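Side-chain contacts in Alpha/beta hydrolase (Xanthomonas campestris pv. campestris, PDB 2QJW), which is an uncharacterised protein of the alpha/beta hydrolase superfamily, probably a serine hydrolase that cleaves a substrate not yet identified: residues A[22-27]-A[160-165]; A[102-107]-A[156-161]; A[123-128]-A[166-171]; A[137-142]-A[149-154]. All coordinates share one frame; numbering follows the deposited sequence. Where two conformers were deposited one is given.

Contact 1 (A[22-27]-A[160-165]); sequences VTALAE and AHVQAA
Ala-24 on helix 20-31 faces Val-162 at the start of helix 162-174 with their CA atoms 7.1 Å apart, and the next residue, Leu-25, lies 8.2 Å from Ala-165, about a turn beyond Val-162, CA to CA. The interface is small, and no hydrogen bond crosses it. The methyl of Ala-24 points toward the other helix and meets a single branch of Val-162: Ala-24 CB lies 3.5 Å from Val-162 CG1, a close methyl-methyl approach. That branch is swung anti to the Val-162 backbone N (chi1 177°), which carries it over to helix 20-31. Leu-25 leaves its helix less directly; its CD2 comes to 4.3 Å from Ala-165 O, touching backbone more than side chain. Beneath this pair lies Met-103 of strand 99-103, against which both Leu-25 and Ala-165 rest, while Phe-169 and Leu-9 add to the packing round Leu-25. Ser-166, which touches Ala-24, bonds back through its OG to Val-162 O within its own helix, the helix that His-161 opens as its N-cap. Two helices far apart in sequence and laid side by side on one face of a parallel sheet are a regular feature of the alpha/beta hydrolase fold.

Contact 2 (A[102-107]-A[156-161]); sequences LMVPPT and HRLGAH
Val-104, packed on His-156 and Leu-158, makes a buried, largely apolar contact in this alpha/beta hydrolase fold, between the chain leaving strand 99-103 and the loop that follows strand 148-152. The loop holds the probable catalytic histidine: His-156 ND1 is hydrogen-bonded to Asp-130, and the imidazole touches Ser-82 on a sequence of the nucleophile-elbow type, consistent with a Ser-His-Asp triad. His-156 CG stands anti to its backbone N (chi1 -176°), which sets the ring beside Val-104. The valine supports it on an oblique approach, Val-104 CG2 being 3.7 Å from His-156 CE1 and Val-104 CB 3.7 Å from His-156 ND1. The same CG2 of Val-104 lies 3.5 Å from His-156 O, against the backbone of that residue. Val-104 has positive phi and psi (37° and 60°), a left-handed backbone conformation just after the end of the strand. Before it, Met-103, a selenomethionine, packs on Leu-25 and Lys-21 of helix 20-31. Leu-158 begins a type I turn closed by His-161 N to Leu-158 O at 3.0 Å, and its side chain returns inward to meet Val-104 tip to tip. Leu-158 CD1 meets both strand-end residues, 3.9 Å from Val-104 CG1 and 4.0 Å from Met-103 CB.

Contact 3 (A[123-128]-A[166-171]); sequences SIVHAW and SRAFAE
Val-125 turns CG1 anti to its own nitrogen (chi1 -179°), and this leaves CG2 on the N side, directed at Ala-168 of helix 162-174. Val-125 CG2 then reaches Ala-168 CB at 3.8 Å, methyl against methyl. Ser-123, two residues earlier on the same face of the strand, holds OG extended away from the backbone N (chi1 178°). Ser-123 OG still stops 4.4 Å short of Ala-168 O, and a water bridges the two. This water lies 2.7 Å from Ser-123 OG and donates a hydrogen bond of 2.7 Å to Ala-168 O, tying a buried hydroxyl to a helix carbonyl. Ala-168 therefore serves both halves of the contact, its methyl the apolar one and its carbonyl the polar one. Ile-124, between the two strand residues, points the other way and packs on helix 135-145. On the helix, Phe-169 meets the ring of Phe-101 on the neighbouring strand. Alternate side chains of one strand serving helices on the two faces of a parallel sheet are characteristic of the three-layered alpha/beta/alpha sandwich of alpha/beta hydrolases.

Contact 4 (A[137-142]-A[149-154]); sequences DVIAWA and LLLVDD
Leu-149 is the centre of this contact, lodging its two methyls among Val-138, Ile-139 and Ala-142 on one side of helix 135-145. Its CD2 does most of the touching: Leu-149 CD2 is 3.8 Å from Ile-139 CG1 and 4.0 Å from Ala-142 CB. The other methyl turns to Val-138, with Leu-149 CD1 4.1 Å from Val-138 CG1. With CG anti to the backbone N (chi1 179°), the leucine brings both branches up to the helix, where it crosses Ile-139 at about a right angle and Val-138 at a slant. Leu-151, two residues on and facing the same way, adds a second point of support under the isoleucine, Leu-151 CD1 lying 4.0 Å from Ile-139 CG1. All five residues are buried, and no hydrogen bond crosses between the segments. Further out, Ile-124 on the adjacent strand packs against Val-138, Ala-142 and Leu-149, while Trp-128 packs on Leu-151. Ile-139 also meets Ile-139 of the second subunit, and Leu-149 to Leu-151 pair in an antiparallel ladder with a strand of that chain, extending the sheet across the interface. The axes of 137-142 and 149-152 run nearly antiparallel (166°) and approach to 10.0 Å, as in the connection of a beta-alpha-beta crossover that leads from strand 122-127 through helix 135-145 into its parallel neighbour, strand 148-152.

Overall arrangement
The four contacts lie around the C-terminal half of one parallel sheet; contacts 3 and 4 pack helices on its opposite faces, contact 1 joins two helices on one face and contact 2 joins a strand end to a loop. Contacts 1 and 3 share helix 162-174, their centres about 9 Å apart, whereas the centre of contact 4 is about 17 Å from that of contact 1. The centre of contact 2 lies about 9 Å from those of contacts 3 and 4. Along the chain contact 4 is nested inside the other three, and contacts 1 and 2 end together on the loop leading into helix 162-174, which thus connects the probable active site to the helix layer.

Contact 1 (A[22-27]-A[160-165])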
loop_
_atom_site.group_PDB
_atom_site.type_symbol
_atom_site.label_atom_id
_atom_site.label_comp_id
_atom_site.label_asym_id
_atom_site.label_seq_id
_atom_site.Cartn_x
_atom_site.Cartn_y
_atom_site.Cartn_z
ATOM N N VAL A 22 4.362 14.927 -9.574
ATOM C CA VAL A 22 3.088 15.592 -9.879
ATOM C C VAL A 22 2.703 15.428 -11.343
ATOM O O VAL A 22 1.528 15.301 -11.631
ATOM C CB VAL A 22 3.004 17.083 -9.455
ATOM C CG1 VAL A 22 2.915 17.159 -7.898
ATOM C CG2 VAL A 22 4.148 17.909 -10.067
ATOM N N THR A 23 3.678 15.386 -12.269
ATOM C CA THR A 23 3.408 15.176 -13.638
ATOM C C THR A 23 2.822 13.775 -13.814
ATOM O O THR A 23 1.858 13.570 -14.539
ATOM C CB THR A 23 4.714 15.372 -14.445
ATOM O OG1 THR A 23 5.114 16.743 -14.286
ATOM C CG2 THR A 23 4.472 15.041 -15.867
ATOM N N ALA A 24 3.378 12.806 -13.137
ATOM C CA ALA A 24 2.853 11.443 -13.177
ATOM C C ALA A 24 1.437 11.381 -12.650
ATOM O O ALA A 24 0.593 10.691 -13.217
ATOM C CB ALA A 24 3.743 10.505 -12.365
ATOM N N LEU A 25 1.158 12.096 -11.577
ATOM C CA LEU A 25 -0.188 12.091 -11.033
ATOM C C LEU A 25 -1.162 12.782 -11.997
ATOM O O LEU A 25 -2.315 12.364 -12.082
ATOM C CB LEU A 25 -0.281 12.744 -9.667
ATOM C CG LEU A 25 0.486 12.100 -8.520
ATOM C CD1 LEU A 25 -0.015 12.739 -7.186
ATOM C CD2 LEU A 25 0.378 10.577 -8.513
ATOM N N ALA A 26 -0.735 13.812 -12.693
ATOM C CA ALA A 26 -1.574 14.468 -13.713
ATOM C C ALA A 26 -1.902 13.486 -14.843
ATOM O O ALA A 26 -3.020 13.495 -15.371
ATOM C CB ALA A 26 -0.908 15.690 -14.246
ATOM N N GLU A 27 -0.962 12.669 -15.235
ATOM C CA GLU A 27 -1.215 11.669 -16.265
ATOM C C GLU A 27 -2.242 10.668 -15.740
ATOM O O GLU A 27 -3.109 10.239 -16.488
ATOM C CB GLU A 27 0.098 11.002 -16.674
ATOM C CG GLU A 27 -0.086 9.861 -17.675
ATOM N N ALA A 160 12.304 5.823 -7.257
ATOM C CA ALA A 160 12.136 4.505 -7.837
ATOM C C ALA A 160 10.690 3.976 -7.711
ATOM O O ALA A 160 10.416 2.837 -8.086
ATOM C CB ALA A 160 13.091 3.543 -7.219
ATOM N N HIS A 161 9.775 4.819 -7.237
ATOM C CA HIS A 161 8.369 4.386 -7.021
ATOM C C HIS A 161 7.364 5.331 -7.592
ATOM O O HIS A 161 6.223 5.399 -7.125
ATOM C CB HIS A 161 8.161 4.129 -5.526
ATOM C CG HIS A 161 8.880 2.918 -5.077
ATOM N ND1 HIS A 161 10.205 2.931 -4.684
ATOM C CD2 HIS A 161 8.498 1.626 -5.093
ATOM C CE1 HIS A 161 10.591 1.689 -4.455
ATOM N NE2 HIS A 161 9.565 0.879 -4.671
ATOM N N VAL A 162 7.678 5.962 -8.689
ATOM C CA VAL A 162 6.734 6.871 -9.323
ATOM C C VAL A 162 5.562 6.067 -9.863
ATOM O O VAL A 162 4.416 6.513 -9.752
ATOM C CB VAL A 162 7.376 7.703 -10.432
ATOM C CG1 VAL A 162 6.331 8.570 -11.098
ATOM C CG2 VAL A 162 8.461 8.598 -9.878
ATOM N N GLN A 163 5.808 4.897 -10.440
ATOM C CA GLN A 163 4.707 4.043 -10.951
ATOM C C GLN A 163 3.863 3.511 -9.813
ATOM O O GLN A 163 2.647 3.484 -9.924
ATOM C CB GLN A 163 5.236 2.847 -11.746
ATOM N N ALA A 164 4.469 3.049 -8.716
ATOM C CA ALA A 164 3.730 2.553 -7.555
ATOM C C ALA A 164 2.850 3.664 -6.986
ATOM O O ALA A 164 1.666 3.431 -6.687
ATOM C CB ALA A 164 4.687 2.023 -6.506
ATOM N N ALA A 165 3.382 4.862 -6.888
ATOM C CA ALA A 165 2.616 6.004 -6.376
ATOM C C ALA A 165 1.472 6.378 -7.307
ATOM O O ALA A 165 0.327 6.600 -6.847
ATOM C CB ALA A 165 3.549 7.191 -6.158
#

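Contact 2 (A[102-107]-A[156-161])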
loop_
_atom_site.group_PDB
_atom_site.type_symbol
_atom_site.label_atom_id
_atom_site.label_comp_id
_atom_site.label_asym_id
_atom_site.label_seq_id
_atom_site.Cartn_x
_atom_site.Cartn_y
_atom_site.Cartn_z
ATOM N N LEU A 102 -1.583 11.665 -0.449
ATOM C CA LEU A 102 -0.381 12.295 0.109
ATOM C C LEU A 102 0.831 11.454 -0.094
ATOM O O LEU A 102 0.922 10.353 0.390
ATOM C CB LEU A 102 -0.570 12.483 1.589
ATOM C CG LEU A 102 -1.842 13.146 2.116
ATOM C CD1 LEU A 102 -1.924 13.259 3.667
ATOM C CD2 LEU A 102 -1.973 14.549 1.509
HETATM N N MSE A 103 1.807 11.977 -0.832
HETATM C CA MSE A 103 3.142 11.358 -0.973
HETATM C C MSE A 103 4.074 12.020 0.059
HETATM O O MSE A 103 4.107 13.241 0.163
HETATM C CB MSE A 103 3.703 11.473 -2.356
HETATM C CG MSE A 103 2.797 10.837 -3.432
HETATM SE SE MSE A 103 3.422 10.976 -5.208
HETATM C CE MSE A 103 3.061 12.807 -5.382
ATOM N N VAL A 104 4.794 11.183 0.807
ATOM C CA VAL A 104 5.816 11.611 1.825
ATOM C C VAL A 104 5.369 12.878 2.575
ATOM O O VAL A 104 6.045 13.895 2.552
ATOM C CB VAL A 104 7.266 11.699 1.224
ATOM C CG1 VAL A 104 7.761 10.276 0.929
ATOM C CG2 VAL A 104 7.336 12.542 -0.001
ATOM N N PRO A 105 4.219 12.815 3.271
ATOM C CA PRO A 105 3.729 13.983 4.010
ATOM C C PRO A 105 4.535 14.268 5.276
ATOM O O PRO A 105 4.741 13.359 6.042
ATOM C CB PRO A 105 2.286 13.565 4.369
ATOM C CG PRO A 105 2.322 12.148 4.517
ATOM C CD PRO A 105 3.312 11.663 3.458
ATOM N N PRO A 106 4.953 15.512 5.473
ATOM C CA PRO A 106 5.584 15.801 6.765
ATOM C C PRO A 106 4.516 15.935 7.841
ATOM O O PRO A 106 3.453 16.521 7.614
ATOM C CB PRO A 106 6.254 17.136 6.536
ATOM C CG PRO A 106 5.486 17.775 5.503
ATOM C CD PRO A 106 4.873 16.684 4.600
ATOM N N THR A 107 4.774 15.420 9.030
ATOM C CA THR A 107 3.827 15.495 10.115
ATOM C C THR A 107 4.086 16.755 10.963
ATOM O O THR A 107 3.189 17.169 11.647
ATOM C CB THR A 107 3.829 14.248 10.988
ATOM O OG1 THR A 107 5.121 14.138 11.632
ATOM C CG2 THR A 107 3.562 12.991 10.138
ATOM N N HIS A 156 13.046 9.647 0.563
ATOM C CA HIS A 156 12.079 10.714 0.469
ATOM C C HIS A 156 11.636 11.103 -0.924
ATOM O O HIS A 156 10.522 11.558 -1.119
ATOM C CB HIS A 156 12.661 11.949 1.185
ATOM C CG HIS A 156 11.737 13.092 1.238
ATOM N ND1 HIS A 156 10.622 13.109 2.041
ATOM C CD2 HIS A 156 11.772 14.294 0.599
ATOM C CE1 HIS A 156 9.988 14.265 1.847
ATOM N NE2 HIS A 156 10.671 14.998 0.993
ATOM N N ARG A 157 12.548 11.013 -1.902
ATOM C CA ARG A 157 12.185 11.431 -3.250
ATOM C C ARG A 157 11.253 10.453 -3.972
ATOM O O ARG A 157 10.633 10.825 -4.997
ATOM C CB ARG A 157 13.436 11.641 -4.091
ATOM C CG ARG A 157 14.444 12.633 -3.503
ATOM C CD ARG A 157 15.606 12.827 -4.517
ATOM N NE ARG A 157 16.299 11.583 -4.852
ATOM C CZ ARG A 157 17.342 11.104 -4.190
ATOM N NH1 ARG A 157 17.828 11.734 -3.137
ATOM N NH2 ARG A 157 17.893 9.969 -4.578
ATOM N N LEU A 158 11.124 9.235 -3.472
ATOM C CA LEU A 158 10.330 8.175 -4.076
ATOM C C LEU A 158 10.727 7.994 -5.542
ATOM O O LEU A 158 9.886 7.657 -6.401
ATOM C CB LEU A 158 8.795 8.416 -3.997
ATOM C CG LEU A 158 8.221 8.387 -2.589
ATOM C CD1 LEU A 158 6.761 8.909 -2.581
ATOM C CD2 LEU A 158 8.366 7.026 -2.010
ATOM N N GLY A 159 12.003 8.219 -5.848
ATOM C CA GLY A 159 12.461 8.218 -7.254
ATOM C C GLY A 159 12.349 6.907 -7.989
ATOM O O GLY A 159 12.277 6.868 -9.244
ATOM N N ALA A 160 12.304 5.823 -7.257
ATOM C CA ALA A 160 12.136 4.505 -7.837
ATOM C C ALA A 160 10.690 3.976 -7.711
ATOM O O ALA A 160 10.416 2.837 -8.086
ATOM C CB ALA A 160 13.091 3.543 -7.219
ATOM N N HIS A 161 9.775 4.819 -7.237
ATOM C CA HIS A 161 8.369 4.386 -7.021
ATOM C C HIS A 161 7.364 5.331 -7.592
ATOM O O HIS A 161 6.223 5.399 -7.125
ATOM C CB HIS A 161 8.161 4.129 -5.526
ATOM C CG HIS A 161 8.880 2.918 -5.077
ATOM N ND1 HIS A 161 10.205 2.931 -4.684
ATOM C CD2 HIS A 161 8.498 1.626 -5.093
ATOM C CE1 HIS A 161 10.591 1.689 -4.455
ATOM N NE2 HIS A 161 9.565 0.879 -4.671
#

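Contact 3 (A[123-128]-A[166-171])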
loop_
_atom_site.group_PDB
_atom_site.type_symbol
_atom_site.label_atom_id
_atom_site.label_comp_id
_atom_site.label_asym_id
_atom_site.label_seq_id
_atom_site.Cartn_x
_atom_site.Cartn_y
_atom_site.Cartn_z
ATOM N N SER A 123 -5.204 8.458 1.274
ATOM C CA SER A 123 -4.268 7.438 0.825
ATOM C C SER A 123 -2.885 8.063 0.824
ATOM O O SER A 123 -2.718 9.134 0.277
ATOM C CB SER A 123 -4.655 6.907 -0.525
ATOM O OG SER A 123 -3.751 5.959 -1.005
ATOM N N ILE A 124 -1.920 7.368 1.428
ATOM C CA ILE A 124 -0.579 7.876 1.648
ATOM C C ILE A 124 0.398 6.902 1.033
ATOM O O ILE A 124 0.246 5.683 1.176
ATOM C CB ILE A 124 -0.272 8.037 3.177
ATOM C CG1 ILE A 124 -1.322 8.905 3.885
ATOM C CG2 ILE A 124 1.157 8.557 3.406
ATOM C CD1 ILE A 124 -1.274 8.714 5.395
ATOM N N VAL A 125 1.411 7.445 0.382
ATOM C CA VAL A 125 2.603 6.681 -0.057
ATOM C C VAL A 125 3.791 7.273 0.686
ATOM O O VAL A 125 4.064 8.439 0.519
ATOM C CB VAL A 125 2.859 6.651 -1.570
ATOM C CG1 VAL A 125 4.101 5.825 -1.917
ATOM C CG2 VAL A 125 1.616 6.085 -2.242
ATOM N N HIS A 126 4.462 6.450 1.527
ATOM C CA HIS A 126 5.666 6.925 2.210
ATOM C C HIS A 126 6.804 5.973 2.031
ATOM O O HIS A 126 6.663 4.809 1.697
ATOM C CB HIS A 126 5.370 7.106 3.679
ATOM C CG HIS A 126 6.331 7.989 4.365
ATOM N ND1 HIS A 126 6.420 9.318 4.061
ATOM C CD2 HIS A 126 7.233 7.742 5.342
ATOM C CE1 HIS A 126 7.381 9.851 4.809
ATOM N NE2 HIS A 126 7.891 8.905 5.575
ATOM N N ALA A 127 7.999 6.547 2.181
ATOM C CA ALA A 127 9.284 5.819 2.026
ATOM C C ALA A 127 9.766 5.251 3.349
ATOM O O ALA A 127 9.937 6.016 4.310
ATOM C CB ALA A 127 10.306 6.791 1.467
ATOM N N TRP A 128 10.052 3.951 3.395
ATOM C CA TRP A 128 10.625 3.359 4.570
ATOM C C TRP A 128 11.884 4.123 5.007
ATOM O O TRP A 128 12.098 4.206 6.243
ATOM C CB TRP A 128 11.056 1.914 4.288
ATOM C CG TRP A 128 10.006 0.879 4.381
ATOM C CD1 TRP A 128 9.651 0.011 3.419
ATOM C CD2 TRP A 128 9.195 0.566 5.517
ATOM N NE1 TRP A 128 8.648 -0.814 3.858
ATOM C CE2 TRP A 128 8.370 -0.519 5.156
ATOM C CE3 TRP A 128 9.116 1.060 6.837
ATOM C CZ2 TRP A 128 7.492 -1.071 6.010
ATOM C CZ3 TRP A 128 8.221 0.465 7.701
ATOM C CH2 TRP A 128 7.424 -0.580 7.282
ATOM N N SER A 166 1.726 6.307 -8.617
ATOM C CA SER A 166 0.700 6.584 -9.614
ATOM C C SER A 166 -0.435 5.579 -9.514
ATOM O O SER A 166 -1.601 5.954 -9.591
ATOM C CB SER A 166 1.326 6.484 -11.014
ATOM O OG SER A 166 2.199 7.531 -11.212
ATOM N N ARG A 167 -0.122 4.307 -9.342
ATOM C CA ARG A 167 -1.101 3.275 -9.212
ATOM C C ARG A 167 -1.926 3.477 -7.934
ATOM O O ARG A 167 -3.140 3.226 -7.942
ATOM C CB ARG A 167 -0.434 1.892 -9.242
ATOM C CG ARG A 167 -0.168 1.414 -10.632
ATOM C CD ARG A 167 0.373 0.016 -10.605
ATOM N NE ARG A 167 1.767 0.023 -10.196
ATOM C CZ ARG A 167 2.807 0.127 -11.023
ATOM N NH1 ARG A 167 2.659 0.296 -12.337
ATOM N NH2 ARG A 167 4.022 0.102 -10.501
ATOM N N ALA A 168 -1.286 3.879 -6.816
ATOM C CA ALA A 168 -2.021 4.113 -5.565
ATOM C C ALA A 168 -2.997 5.271 -5.796
ATOM O O ALA A 168 -4.111 5.229 -5.330
ATOM C CB ALA A 168 -1.078 4.420 -4.403
ATOM N N PHE A 169 -2.563 6.328 -6.488
ATOM C CA PHE A 169 -3.472 7.423 -6.769
ATOM C C PHE A 169 -4.652 6.981 -7.642
ATOM O O PHE A 169 -5.810 7.376 -7.410
ATOM C CB PHE A 169 -2.708 8.567 -7.442
ATOM C CG PHE A 169 -3.495 9.839 -7.610
ATOM C CD1 PHE A 169 -4.200 10.391 -6.569
ATOM C CD2 PHE A 169 -3.404 10.530 -8.814
ATOM C CE1 PHE A 169 -4.887 11.582 -6.777
ATOM C CE2 PHE A 169 -4.094 11.724 -9.001
ATOM C CZ PHE A 169 -4.807 12.210 -8.012
ATOM N N ALA A 170 -4.365 6.195 -8.666
ATOM C CA ALA A 170 -5.407 5.670 -9.503
ATOM C C ALA A 170 -6.411 4.888 -8.712
ATOM O O ALA A 170 -7.618 4.964 -8.948
ATOM C CB ALA A 170 -4.744 4.750 -10.601
ATOM N N GLU A 171 -5.942 4.063 -7.802
ATOM C CA GLU A 171 -6.821 3.270 -6.968
ATOM C C GLU A 171 -7.732 4.111 -6.094
ATOM O O GLU A 171 -8.909 3.740 -5.826
ATOM C CB GLU A 171 -5.990 2.350 -6.102
ATOM C CG GLU A 171 -5.424 1.195 -6.891
ATOM C CD GLU A 171 -4.226 0.546 -6.226
ATOM O OE1 GLU A 171 -3.900 0.874 -5.055
ATOM O OE2 GLU A 171 -3.594 -0.290 -6.902
HETATM O O HOH W 1 -4.791 4.353 -2.852
#

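Contact 4 (A[137-142]-A[149-154])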
loop_
_atom_site.group_PDB
_atom_site.type_symbol
_atom_site.label_atom_id
_atom_site.label_comp_id
_atom_site.label_asym_id
_atom_site.label_seq_id
_atom_site.Cartn_x
_atom_site.Cartn_y
_atom_site.Cartn_z
ATOM N N ASP A 137 6.700 8.334 12.123
ATOM C CA ASP A 137 5.887 9.528 12.339
ATOM C C ASP A 137 4.650 9.457 11.445
ATOM O O ASP A 137 3.542 9.791 11.888
ATOM C CB ASP A 137 6.682 10.813 12.084
ATOM C CG ASP A 137 7.751 11.092 13.159
ATOM O OD1 ASP A 137 7.804 10.363 14.168
ATOM O OD2 ASP A 137 8.450 12.075 12.941
ATOM N N VAL A 138 4.845 9.048 10.182
ATOM C CA VAL A 138 3.709 8.908 9.230
ATOM C C VAL A 138 2.864 7.698 9.549
ATOM O O VAL A 138 1.622 7.753 9.530
ATOM C CB VAL A 138 4.258 8.852 7.811
ATOM C CG1 VAL A 138 3.135 8.544 6.771
ATOM C CG2 VAL A 138 4.933 10.169 7.453
ATOM N N ILE A 139 3.477 6.597 9.975
ATOM C CA ILE A 139 2.762 5.442 10.430
ATOM C C ILE A 139 1.845 5.853 11.597
ATOM O O ILE A 139 0.642 5.534 11.614
ATOM C CB ILE A 139 3.722 4.301 10.880
ATOM C CG1 ILE A 139 4.382 3.732 9.599
ATOM C CG2 ILE A 139 2.957 3.268 11.740
ATOM C CD1 ILE A 139 5.730 2.987 9.870
ATOM N N ALA A 140 2.346 6.626 12.583
ATOM C CA ALA A 140 1.494 7.019 13.729
ATOM C C ALA A 140 0.330 7.930 13.289
ATOM O O ALA A 140 -0.785 7.811 13.769
ATOM C CB ALA A 140 2.312 7.660 14.855
ATOM N N TRP A 141 0.603 8.867 12.395
ATOM C CA TRP A 141 -0.408 9.795 11.927
ATOM C C TRP A 141 -1.472 9.045 11.175
ATOM O O TRP A 141 -2.693 9.244 11.395
ATOM C CB TRP A 141 0.264 10.821 11.000
ATOM C CG TRP A 141 -0.567 12.000 10.603
ATOM C CD1 TRP A 141 -0.728 13.148 11.295
ATOM C CD2 TRP A 141 -1.492 12.065 9.509
ATOM N NE1 TRP A 141 -1.646 13.955 10.673
ATOM C CE2 TRP A 141 -2.104 13.311 9.552
ATOM C CE3 TRP A 141 -1.819 11.204 8.447
ATOM C CZ2 TRP A 141 -3.069 13.709 8.600
ATOM C CZ3 TRP A 141 -2.754 11.603 7.510
ATOM C CH2 TRP A 141 -3.349 12.835 7.575
ATOM N N ALA A 142 -1.055 8.132 10.283
ATOM C CA ALA A 142 -2.002 7.342 9.544
ATOM C C ALA A 142 -2.807 6.383 10.420
ATOM O O ALA A 142 -4.020 6.185 10.238
ATOM C CB ALA A 142 -1.269 6.552 8.437
ATOM N N LEU A 149 -2.213 3.326 3.914
ATOM C CA LEU A 149 -0.769 3.629 3.926
ATOM C C LEU A 149 -0.012 2.578 3.177
ATOM O O LEU A 149 -0.090 1.413 3.498
ATOM C CB LEU A 149 -0.234 3.719 5.337
ATOM C CG LEU A 149 1.268 4.008 5.512
ATOM C CD1 LEU A 149 1.723 5.264 4.836
ATOM C CD2 LEU A 149 1.559 4.101 7.033
ATOM N N LEU A 150 0.748 3.035 2.189
ATOM C CA LEU A 150 1.695 2.201 1.403
ATOM C C LEU A 150 3.108 2.646 1.679
ATOM O O LEU A 150 3.408 3.820 1.508
ATOM C CB LEU A 150 1.447 2.307 -0.108
ATOM C CG LEU A 150 2.354 1.510 -1.015
ATOM C CD1 LEU A 150 2.016 0.041 -0.822
ATOM C CD2 LEU A 150 2.168 1.910 -2.481
ATOM N N LEU A 151 3.877 1.714 2.215
ATOM C CA LEU A 151 5.297 1.914 2.536
ATOM C C LEU A 151 6.088 1.163 1.497
ATOM O O LEU A 151 5.930 -0.040 1.319
ATOM C CB LEU A 151 5.590 1.447 3.985
ATOM C CG LEU A 151 4.939 2.309 5.064
ATOM C CD1 LEU A 151 4.512 1.484 6.235
ATOM C CD2 LEU A 151 5.907 3.436 5.433
ATOM N N VAL A 152 7.033 1.891 0.929
ATOM C CA VAL A 152 7.905 1.362 -0.125
ATOM C C VAL A 152 9.386 1.512 0.214
ATOM O O VAL A 152 9.776 2.366 1.016
ATOM C CB VAL A 152 7.642 2.031 -1.499
ATOM C CG1 VAL A 152 6.197 1.813 -1.966
ATOM C CG2 VAL A 152 7.902 3.529 -1.458
ATOM N N ASP A 153 10.165 0.626 -0.372
ATOM C CA ASP A 153 11.629 0.610 -0.168
ATOM C C ASP A 153 12.301 1.687 -0.953
ATOM O O ASP A 153 12.711 1.457 -2.096
ATOM C CB ASP A 153 12.148 -0.764 -0.545
ATOM C CG ASP A 153 13.662 -0.899 -0.341
ATOM O OD1 ASP A 153 14.200 -0.018 0.353
ATOM O OD2 ASP A 153 14.205 -1.925 -0.806
ATOM N N ASP A 154 12.334 2.890 -0.380
ATOM C CA ASP A 154 12.847 4.053 -1.111
ATOM C C ASP A 154 13.164 5.106 -0.044
ATOM O O ASP A 154 12.860 4.947 1.140
ATOM C CB ASP A 154 11.829 4.590 -2.153
ATOM C CG ASP A 154 12.464 5.215 -3.365
ATOM O OD1 ASP A 154 13.598 5.725 -3.335
ATOM O OD2 ASP A 154 11.849 5.192 -4.453
#